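Local structure of putative protein (Neisseria meningitidis, 2O3G) at residues A[65-69]-A[70-74]. The protein is an uncharacterised membrane protein of the UPF0053 family, seen here as its transporter-associated domain, and may bind flavin adenine dinucleotide. Residues are numbered along the deposited sequence; the frame is centred on the assembly and turned at random.
Sequences FADFH and GWRFE. With EDO (1,2-ethanediol), chain C.
D67 and R72 lie side by side on one face of a β-hairpin with a two-residue loop, H69 and G70, in a type I' turn that joins strand 65-68 to the start of strand 71-79 at one margin of the domain's antiparallel sheet. The arginine meets the carboxylate side-on: NE donates to D67 OD2 at 2.6 Å, nearly straight (168°) and within the guanidinium plane. D67 OD1, which lies somewhat out of that plane, takes a bond of 2.8 Å from R72 NH2. Both oxygens use their syn lone pairs, and the two flat groups are nearly coplanar. The twofold grip fixes the rotation of the guanidinium, whose chain bends at chi3 to bring it back over the neighbouring strand. There CE2 of the F65 ring reaches over one of its faces, offset toward the rim and 3.2 Å from R72 NH2, with the planes inclined by 50°. F65 CG sits between its own backbone N and carbonyl carbon (chi1 60°), which swings the ring towards R72.

A66, F68, W71 and F73 occupy the other side of the sheet, where F68 CB packs 3.8 Å from F73 CE2 and L51 and I52 of helix 48-56 cover F68 and F73, respectively. K90 makes a cation-pi contact with W71. At the turn, F68 and W71 exchange backbone hydrogen bonds, and H69 N donates to O1 of a 1,2-ethanediol, probably from the crystallisation liquor, at 2.6 Å.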
loop_
_atom_site.group_PDB
_atom_site.type_symbol
_atom_site.label_atom_id
_atom_site.label_comp_id
_atom_site.label_asym_id
_atom_site.label_seq_id
_atom_site.Cartn_x
_atom_site.Cartn_y
_atom_site.Cartn_z
ATOM N N PHE A 65 4.498 5.052 -6.338
ATOM C CA PHE A 65 3.308 5.121 -5.495
ATOM C C PHE A 65 2.144 4.599 -6.267
ATOM O O PHE A 65 2.161 4.536 -7.477
ATOM C CB PHE A 65 3.037 6.567 -5.084
ATOM C CG PHE A 65 2.812 7.455 -6.251
ATOM C CD1 PHE A 65 3.895 8.079 -6.891
ATOM C CD2 PHE A 65 1.539 7.620 -6.769
ATOM C CE1 PHE A 65 3.726 8.841 -8.077
ATOM C CE2 PHE A 65 1.325 8.395 -7.925
ATOM C CZ PHE A 65 2.432 9.006 -8.591
ATOM N N ALA A 66 1.090 4.247 -5.582
ATOM C CA ALA A 66 -0.062 3.762 -6.285
ATOM C C ALA A 66 -1.175 4.485 -5.727
ATOM O O ALA A 66 -1.248 4.588 -4.480
ATOM C CB ALA A 66 -0.261 2.254 -6.001
ATOM N N ASP A 67 -2.097 4.909 -6.572
ATOM C CA ASP A 67 -3.363 5.532 -6.050
ATOM C C ASP A 67 -4.506 4.547 -5.987
ATOM O O ASP A 67 -4.743 3.866 -6.975
ATOM C CB ASP A 67 -3.805 6.725 -6.932
ATOM C CG ASP A 67 -2.777 7.926 -6.896
ATOM O OD1 ASP A 67 -2.982 8.932 -7.622
ATOM O OD2 ASP A 67 -1.800 7.904 -6.099
ATOM N N PHE A 68 -5.251 4.526 -4.874
ATOM C CA PHE A 68 -6.271 3.556 -4.664
ATOM C C PHE A 68 -7.460 4.099 -3.832
ATOM O O PHE A 68 -7.273 4.466 -2.698
ATOM C CB PHE A 68 -5.547 2.419 -3.901
ATOM C CG PHE A 68 -6.404 1.205 -3.525
ATOM C CD1 PHE A 68 -6.522 0.124 -4.401
ATOM C CD2 PHE A 68 -7.000 1.136 -2.279
ATOM C CE1 PHE A 68 -7.340 -1.040 -4.068
ATOM C CE2 PHE A 68 -7.766 -0.032 -1.883
ATOM C CZ PHE A 68 -7.920 -1.110 -2.798
ATOM N N HIS A 69 -8.683 4.090 -4.358
ATOM C CA HIS A 69 -9.825 4.535 -3.622
ATOM C C HIS A 69 -9.628 5.787 -2.797
ATOM O O HIS A 69 -10.055 5.830 -1.629
ATOM C CB HIS A 69 -10.367 3.470 -2.700
ATOM C CG HIS A 69 -11.207 2.463 -3.402
ATOM N ND1 HIS A 69 -10.663 1.501 -4.254
ATOM C CD2 HIS A 69 -12.548 2.293 -3.437
ATOM C CE1 HIS A 69 -11.624 0.751 -4.754
ATOM N NE2 HIS A 69 -12.775 1.197 -4.259
ATOM N N GLY A 70 -9.039 6.822 -3.407
ATOM C CA GLY A 70 -8.960 8.106 -2.745
ATOM C C GLY A 70 -7.705 8.312 -1.897
ATOM O O GLY A 70 -7.610 9.309 -1.212
ATOM N N TRP A 71 -6.790 7.350 -1.895
ATOM C CA TRP A 71 -5.563 7.468 -1.158
ATOM C C TRP A 71 -4.379 7.156 -2.073
ATOM O O TRP A 71 -4.557 6.550 -3.135
ATOM C CB TRP A 71 -5.555 6.503 -0.048
ATOM C CG TRP A 71 -6.654 6.590 0.871
ATOM C CD1 TRP A 71 -7.853 6.087 0.706
ATOM C CD2 TRP A 71 -6.617 7.122 2.209
ATOM N NE1 TRP A 71 -8.644 6.302 1.848
ATOM C CE2 TRP A 71 -7.893 6.949 2.767
ATOM C CE3 TRP A 71 -5.659 7.823 2.940
ATOM C CZ2 TRP A 71 -8.223 7.379 4.028
ATOM C CZ3 TRP A 71 -5.980 8.236 4.237
ATOM C CH2 TRP A 71 -7.254 8.016 4.766
ATOM N N ARG A 72 -3.190 7.601 -1.668
ATOM C CA ARG A 72 -1.906 7.374 -2.367
ATOM C C ARG A 72 -0.992 6.556 -1.479
ATOM O O ARG A 72 -0.970 6.710 -0.248
ATOM C CB ARG A 72 -1.252 8.691 -2.582
ATOM C CG ARG A 72 0.022 8.606 -3.278
ATOM C CD ARG A 72 0.281 9.917 -3.948
ATOM N NE ARG A 72 -0.279 9.876 -5.275
ATOM C CZ ARG A 72 -0.202 10.847 -6.188
ATOM N NH1 ARG A 72 0.462 11.974 -5.955
ATOM N NH2 ARG A 72 -0.794 10.666 -7.355
ATOM N N PHE A 73 -0.260 5.640 -2.080
ATOM C CA PHE A 73 0.566 4.737 -1.284
ATOM C C PHE A 73 1.898 4.825 -1.872
ATOM O O PHE A 73 2.032 4.647 -3.074
ATOM C CB PHE A 73 0.035 3.362 -1.429
ATOM C CG PHE A 73 -1.257 3.167 -0.704
ATOM C CD1 PHE A 73 -1.264 2.725 0.572
ATOM C CD2 PHE A 73 -2.464 3.452 -1.320
ATOM C CE1 PHE A 73 -2.494 2.505 1.227
ATOM C CE2 PHE A 73 -3.649 3.216 -0.661
ATOM C CZ PHE A 73 -3.656 2.753 0.620
ATOM N N GLU A 74 2.884 5.202 -1.073
ATOM C CA GLU A 74 4.180 5.523 -1.685
ATOM C C GLU A 74 5.282 4.815 -0.992
ATOM O O GLU A 74 5.358 4.801 0.235
ATOM C CB GLU A 74 4.450 7.011 -1.612
ATOM C CG GLU A 74 5.747 7.440 -2.308
ATOM C CD GLU A 74 6.067 8.927 -2.123
ATOM O OE1 GLU A 74 5.367 9.632 -1.333
ATOM O OE2 GLU A 74 7.016 9.404 -2.779
HETATM C C1 EDO C . -9.243 3.191 -8.252
HETATM O O1 EDO C . -8.934 3.740 -6.960
HETATM C C2 EDO C . -9.486 1.698 -8.032
HETATM O O2 EDO C . -8.309 1.037 -8.485
#